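Local coordinates for protein fructosamine deglycase FrlB (Bacillus subtilis, PDB 3EUA) that converts a range of fructosamine 6-phosphates to glucose 6-phosphate and a free amino acid, at residues 27-33 and 55-61; 276-281 and 298-303. One frame throughout, in Å; residues are numbered along the deposited sequence.

Contact 1: residues 27-33 and 55-61; sequences HVFFVAC and NSDLYSA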
loop_
_atom_site.group_PDB
_atom_site.type_symbol
_atom_site.label_atom_id
_atom_site.label_comp_id
_atom_site.label_asym_id
_atom_site.label_seq_id
_atom_site.Cartn_x
_atom_site.Cartn_y
_atom_site.Cartn_z
ATOM N N HIS A 27 13.667 -14.110 4.914
ATOM C CA HIS A 27 12.962 -12.873 4.571
ATOM C C HIS A 27 13.188 -12.539 3.109
ATOM O O HIS A 27 14.316 -12.570 2.650
ATOM C CB HIS A 27 13.538 -11.704 5.430
ATOM C CG HIS A 27 12.583 -10.573 5.726
ATOM N ND1 HIS A 27 12.383 -10.093 7.008
ATOM C CD2 HIS A 27 11.789 -9.824 4.920
ATOM C CE1 HIS A 27 11.517 -9.094 6.971
ATOM N NE2 HIS A 27 11.137 -8.913 5.719
ATOM N N VAL A 28 12.108 -12.215 2.383
ATOM C CA VAL A 28 12.207 -11.748 1.010
ATOM C C VAL A 28 11.770 -10.262 0.977
ATOM O O VAL A 28 10.788 -9.896 1.627
ATOM C CB VAL A 28 11.332 -12.559 0.033
ATOM C CG1 VAL A 28 11.500 -11.994 -1.360
ATOM C CG2 VAL A 28 11.757 -14.014 0.011
ATOM N N PHE A 29 12.533 -9.400 0.295
ATOM C CA PHE A 29 12.188 -7.989 0.115
ATOM C C PHE A 29 12.005 -7.724 -1.366
ATOM O O PHE A 29 12.880 -8.035 -2.122
ATOM C CB PHE A 29 13.282 -7.050 0.673
ATOM C CG PHE A 29 13.423 -7.092 2.173
ATOM C CD1 PHE A 29 12.659 -6.276 2.987
ATOM C CD2 PHE A 29 14.306 -7.960 2.781
ATOM C CE1 PHE A 29 12.756 -6.336 4.387
ATOM C CE2 PHE A 29 14.418 -7.998 4.174
ATOM C CZ PHE A 29 13.660 -7.172 4.968
ATOM N N PHE A 30 10.834 -7.220 -1.766
ATOM C CA PHE A 30 10.523 -6.831 -3.139
ATOM C C PHE A 30 10.773 -5.321 -3.244
ATOM O O PHE A 30 10.025 -4.528 -2.692
ATOM C CB PHE A 30 9.080 -7.147 -3.441
ATOM C CG PHE A 30 8.786 -8.605 -3.407
ATOM C CD1 PHE A 30 9.201 -9.431 -4.471
ATOM C CD2 PHE A 30 8.092 -9.163 -2.337
ATOM C CE1 PHE A 30 8.899 -10.793 -4.457
ATOM C CE2 PHE A 30 7.818 -10.500 -2.296
ATOM C CZ PHE A 30 8.216 -11.319 -3.374
ATOM N N VAL A 31 11.829 -4.936 -3.934
ATOM C CA VAL A 31 12.246 -3.527 -3.971
ATOM C C VAL A 31 12.416 -2.953 -5.363
ATOM O O VAL A 31 13.250 -3.409 -6.163
ATOM C CB VAL A 31 13.590 -3.372 -3.195
ATOM C CG1 VAL A 31 13.979 -1.923 -3.055
ATOM C CG2 VAL A 31 13.503 -4.009 -1.797
ATOM N N ALA A 32 11.657 -1.914 -5.655
ATOM C CA ALA A 32 11.724 -1.265 -6.969
ATOM C C ALA A 32 10.976 0.049 -6.872
ATOM O O ALA A 32 10.503 0.396 -5.789
ATOM C CB ALA A 32 11.092 -2.166 -8.033
ATOM N N CYS A 33 10.835 0.749 -8.003
ATOM C CA CYS A 33 10.094 1.985 -8.059
ATOM C C CYS A 33 8.986 1.994 -9.108
ATOM O O CYS A 33 9.136 1.437 -10.192
ATOM C CB CYS A 33 11.012 3.171 -8.369
ATOM S SG CYS A 33 12.289 3.468 -7.126
ATOM N N ASN A 55 9.309 -14.548 5.526
ATOM C CA ASN A 55 8.671 -13.247 5.678
ATOM C C ASN A 55 8.846 -12.481 4.381
ATOM O O ASN A 55 9.935 -12.484 3.830
ATOM C CB ASN A 55 9.372 -12.485 6.824
ATOM C CG ASN A 55 8.886 -11.053 7.000
ATOM O OD1 ASN A 55 8.241 -10.454 6.117
ATOM N ND2 ASN A 55 9.208 -10.482 8.164
ATOM N N SER A 56 7.785 -11.855 3.883
ATOM C CA SER A 56 7.855 -11.048 2.665
ATOM C C SER A 56 7.424 -9.606 2.948
ATOM O O SER A 56 6.444 -9.370 3.678
ATOM C CB SER A 56 6.960 -11.619 1.549
ATOM O OG SER A 56 5.593 -11.710 1.966
ATOM N N ASP A 57 8.176 -8.646 2.409
ATOM C CA ASP A 57 7.838 -7.235 2.496
ATOM C C ASP A 57 8.090 -6.591 1.117
ATOM O O ASP A 57 8.858 -7.097 0.304
ATOM C CB ASP A 57 8.601 -6.505 3.604
ATOM C CG ASP A 57 8.049 -6.769 4.993
ATOM O OD1 ASP A 57 6.899 -6.390 5.264
ATOM O OD2 ASP A 57 8.795 -7.282 5.850
ATOM N N LEU A 58 7.381 -5.504 0.853
ATOM C CA LEU A 58 7.481 -4.794 -0.404
ATOM C C LEU A 58 7.586 -3.333 -0.156
ATOM O O LEU A 58 6.790 -2.780 0.597
ATOM C CB LEU A 58 6.234 -5.084 -1.235
ATOM C CG LEU A 58 6.132 -4.557 -2.677
ATOM C CD1 LEU A 58 5.298 -5.483 -3.497
ATOM C CD2 LEU A 58 5.546 -3.166 -2.778
ATOM N N TYR A 59 8.561 -2.682 -0.779
ATOM C CA TYR A 59 8.747 -1.233 -0.599
ATOM C C TYR A 59 9.221 -0.590 -1.860
ATOM O O TYR A 59 9.846 -1.239 -2.695
ATOM C CB TYR A 59 9.833 -0.908 0.442
ATOM C CG TYR A 59 9.653 -1.562 1.789
ATOM C CD1 TYR A 59 8.728 -1.074 2.701
ATOM C CD2 TYR A 59 10.417 -2.672 2.150
ATOM C CE1 TYR A 59 8.550 -1.710 3.933
ATOM C CE2 TYR A 59 10.260 -3.284 3.390
ATOM C CZ TYR A 59 9.321 -2.808 4.274
ATOM O OH TYR A 59 9.126 -3.437 5.504
ATOM N N SER A 60 8.931 0.691 -1.981
ATOM C CA SER A 60 9.465 1.514 -3.039
ATOM C C SER A 60 10.956 1.599 -2.655
ATOM O O SER A 60 11.273 1.551 -1.464
ATOM C CB SER A 60 8.806 2.891 -3.044
ATOM O OG SER A 60 9.270 3.664 -4.142
ATOM N N ALA A 61 11.862 1.696 -3.620
ATOM C CA ALA A 61 13.314 1.616 -3.310
ATOM C C ALA A 61 13.865 2.607 -2.311
ATOM O O ALA A 61 14.691 2.246 -1.480
ATOM C CB ALA A 61 14.131 1.686 -4.581
#
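Backbone bonds zip Val28 and Phe30 to Asn55, Asp57 and Tyr59 in parallel register. Val28 N gives a short, straight bond to Asn55 O (2.6 Å), Val28 O receives Asp57 N, and the ladder runs on from Phe30 N to Asp57 O (2.9 Å) and Tyr59 N to Phe30 O. A weak bond, Ala61 N to Ala32 O, closes it where helix 61-67 begins.

The polar side-chain link is His27 NE2 to Asp57 OD2 (2.9 Å). The carboxylate oxygen lies near the imidazole plane and offers its anti lone pair; Asp57 OD1 forms a salt bridge with Lys44 of the second subunit. With CG roughly anti to the backbone N (chi1 -152°), the His27 ring lies alongside Asn55, whose CB sits over one face, 3.8 Å from the centroid, while Phe29 CZ lies against the opposite face, toward its rim.

Among apolar contacts, Phe29 CD1 meets the edge of the Tyr59 ring at CE2 (3.9 Å), and Val31 CG1 touches Ala61 CB at the helix start. On the face of Val28 and Ser56, Phe30 CB packs on Leu58 CG (4.0 Å).

Two adjacent parallel strands joined through helix 41-50 form the beta-alpha-beta unit of a SIS domain, with strand 55-60, at the sheet edge within this chain, facing the second subunit.

Contact 2: residues 276-281 and 298-303; sequences LDAASY and VLNRVL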
loop_
_atom_site.group_PDB
_atom_site.type_symbol
_atom_site.label_atom_id
_atom_site.label_comp_id
_atom_site.label_asym_id
_atom_site.label_seq_id
_atom_site.Cartn_x
_atom_site.Cartn_y
_atom_site.Cartn_z
ATOM N N LEU A 276 -13.118 -5.188 -16.374
ATOM C CA LEU A 276 -12.290 -6.250 -16.972
ATOM C C LEU A 276 -12.380 -7.409 -16.028
ATOM O O LEU A 276 -11.889 -7.334 -14.889
ATOM C CB LEU A 276 -10.814 -5.845 -17.127
ATOM C CG LEU A 276 -10.479 -4.903 -18.270
ATOM C CD1 LEU A 276 -10.999 -3.503 -17.973
ATOM C CD2 LEU A 276 -8.961 -4.941 -18.448
ATOM N N ASP A 277 -13.037 -8.472 -16.473
ATOM C CA ASP A 277 -13.230 -9.650 -15.629
ATOM C C ASP A 277 -12.448 -10.817 -16.209
ATOM O O ASP A 277 -12.758 -11.299 -17.307
ATOM C CB ASP A 277 -14.733 -9.989 -15.528
ATOM C CG ASP A 277 -15.041 -11.170 -14.575
ATOM O OD1 ASP A 277 -14.126 -11.892 -14.106
ATOM O OD2 ASP A 277 -16.241 -11.390 -14.300
ATOM N N ALA A 278 -11.437 -11.268 -15.466
ATOM C CA ALA A 278 -10.580 -12.372 -15.869
ATOM C C ALA A 278 -11.364 -13.673 -16.108
ATOM O O ALA A 278 -10.936 -14.548 -16.849
ATOM C CB ALA A 278 -9.510 -12.605 -14.818
ATOM N N ALA A 279 -12.499 -13.801 -15.448
ATOM C CA ALA A 279 -13.338 -14.980 -15.643
ATOM C C ALA A 279 -13.869 -15.068 -17.073
ATOM O O ALA A 279 -14.235 -16.166 -17.516
ATOM C CB ALA A 279 -14.452 -15.001 -14.622
ATOM N N SER A 280 -13.889 -13.945 -17.805
ATOM C CA SER A 280 -14.347 -13.921 -19.200
ATOM C C SER A 280 -13.260 -14.381 -20.176
ATOM O O SER A 280 -13.551 -14.536 -21.349
ATOM C CB SER A 280 -14.873 -12.533 -19.571
ATOM O OG SER A 280 -13.838 -11.570 -19.594
ATOM N N TYR A 281 -12.026 -14.586 -19.700
ATOM C CA TYR A 281 -10.930 -15.046 -20.531
ATOM C C TYR A 281 -10.808 -16.557 -20.434
ATOM O O TYR A 281 -11.451 -17.189 -19.590
ATOM C CB TYR A 281 -9.610 -14.327 -20.157
ATOM C CG TYR A 281 -9.745 -12.819 -20.084
ATOM C CD1 TYR A 281 -10.506 -12.110 -21.018
ATOM C CD2 TYR A 281 -9.072 -12.095 -19.119
ATOM C CE1 TYR A 281 -10.637 -10.726 -20.951
ATOM C CE2 TYR A 281 -9.185 -10.681 -19.049
ATOM C CZ TYR A 281 -9.968 -10.016 -19.963
ATOM O OH TYR A 281 -10.083 -8.655 -19.894
ATOM N N VAL A 298 -2.670 -11.313 -17.270
ATOM C CA VAL A 298 -3.596 -11.169 -18.394
ATOM C C VAL A 298 -4.347 -9.840 -18.333
ATOM O O VAL A 298 -4.495 -9.162 -19.331
ATOM C CB VAL A 298 -4.638 -12.293 -18.396
ATOM C CG1 VAL A 298 -5.464 -12.175 -19.662
ATOM C CG2 VAL A 298 -3.940 -13.664 -18.356
ATOM N N LEU A 299 -4.836 -9.487 -17.141
ATOM C CA LEU A 299 -5.557 -8.228 -16.936
ATOM C C LEU A 299 -4.639 -7.057 -17.313
ATOM O O LEU A 299 -5.041 -6.120 -18.026
ATOM C CB LEU A 299 -6.093 -8.146 -15.489
ATOM C CG LEU A 299 -7.302 -9.038 -15.093
ATOM C CD1 LEU A 299 -7.487 -9.175 -13.567
ATOM C CD2 LEU A 299 -8.572 -8.452 -15.773
ATOM N N ASN A 300 -3.391 -7.147 -16.889
ATOM C CA ASN A 300 -2.417 -6.135 -17.216
ATOM C C ASN A 300 -2.173 -5.984 -18.718
ATOM O O ASN A 300 -2.018 -4.852 -19.219
ATOM C CB ASN A 300 -1.083 -6.452 -16.564
ATOM C CG ASN A 300 -0.093 -5.364 -16.765
ATOM O OD1 ASN A 300 -0.330 -4.248 -16.338
ATOM N ND2 ASN A 300 1.063 -5.681 -17.375
ATOM N N ARG A 301 -2.089 -7.114 -19.419
ATOM C CA ARG A 301 -1.855 -7.091 -20.867
ATOM C C ARG A 301 -3.035 -6.469 -21.599
ATOM O O ARG A 301 -2.873 -5.680 -22.514
ATOM C CB ARG A 301 -1.611 -8.498 -21.393
ATOM C CG ARG A 301 -1.336 -8.589 -22.914
ATOM C CD ARG A 301 -0.048 -7.805 -23.314
ATOM N NE ARG A 301 0.101 -7.622 -24.755
ATOM C CZ ARG A 301 -0.409 -6.608 -25.454
ATOM N NH1 ARG A 301 -1.132 -5.660 -24.891
ATOM N NH2 ARG A 301 -0.192 -6.542 -26.750
ATOM N N VAL A 302 -4.253 -6.830 -21.197
ATOM C CA VAL A 302 -5.456 -6.258 -21.828
ATOM C C VAL A 302 -5.508 -4.750 -21.622
ATOM O O VAL A 302 -5.788 -3.989 -22.560
ATOM C CB VAL A 302 -6.716 -6.907 -21.274
ATOM C CG1 VAL A 302 -7.966 -6.148 -21.712
ATOM C CG2 VAL A 302 -6.756 -8.399 -21.701
ATOM N N LEU A 303 -5.199 -4.311 -20.399
ATOM C CA LEU A 303 -5.180 -2.889 -20.054
ATOM C C LEU A 303 -4.196 -2.109 -20.917
ATOM O O LEU A 303 -4.453 -0.961 -21.256
ATOM C CB LEU A 303 -4.869 -2.689 -18.575
ATOM C CG LEU A 303 -6.022 -2.903 -17.598
ATOM C CD1 LEU A 303 -5.484 -2.860 -16.201
ATOM C CD2 LEU A 303 -7.139 -1.855 -17.827
#
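Tyr281 and Leu276 reach across to Val298, Leu299, Val302 and Leu303, packing the end of strand 273-277 and the turn after it against helix 288-313 in the second SIS domain, an alpha/beta fold with a parallel sheet flanked by helices. The first shell is apolar. Leu276 CD2 fits between Val302 CG1 (3.6 Å) and Leu303 CD2, and its CB rests on Leu299 CD2 (3.7 Å). That same methyl comes to the edge of the Tyr281 ring at CE2, the two side chains crossing at about a right angle, while Leu299 CD1 reaches Ala278 CB.

The tyrosine slides past Val298, bringing CD2 to Val298 CG1 (3.6 Å), and its phenol end comes up to both methyls of Val302. With CG anti to its carbonyl carbon (chi1 -50°), the ring turns back over its own turn, where Asp277 O lies over the centre of one face. Tyr281 OH is hydrogen-bonded to Glu179 of helix 158-190. Replacing Tyr281 with an alanine would probably open a gap beside Val298 and Val302 and leave Glu179 without this partner.

Further out, the 3-10 turn 278-280 probably helps to place the ring. Arg256 forms a salt bridge with Asp277 OD1, and this oxygen also closes an Asx turn by accepting Ala279 N (2.8 Å) from above the carboxylate plane. Asp277 O takes two donors, Ser280 N and Ser280 OG, the hydroxyl at 2.5 Å.

In the fold
Contacts 1 and 2 belong to the two successive SIS domains of the chain and lie on opposite sides of its centre, their own centres about 26 Å apart. Their nearest atoms are about 13 Å apart, so neither touches the other. Each involves a strand at the edge of its parallel sheet within this chain, but in different ways: 55-61 pairs edge to edge with 27-33, whereas 276-281 is packed against the helix segment 298-303. Surroundings differ too. Contact 1 faces the second subunit, whose Lys44, Asp48 and Glu231 meet its polar side chains; contact 2 is touched by no other chain of this two-chain assembly and is bordered by helix 158-190.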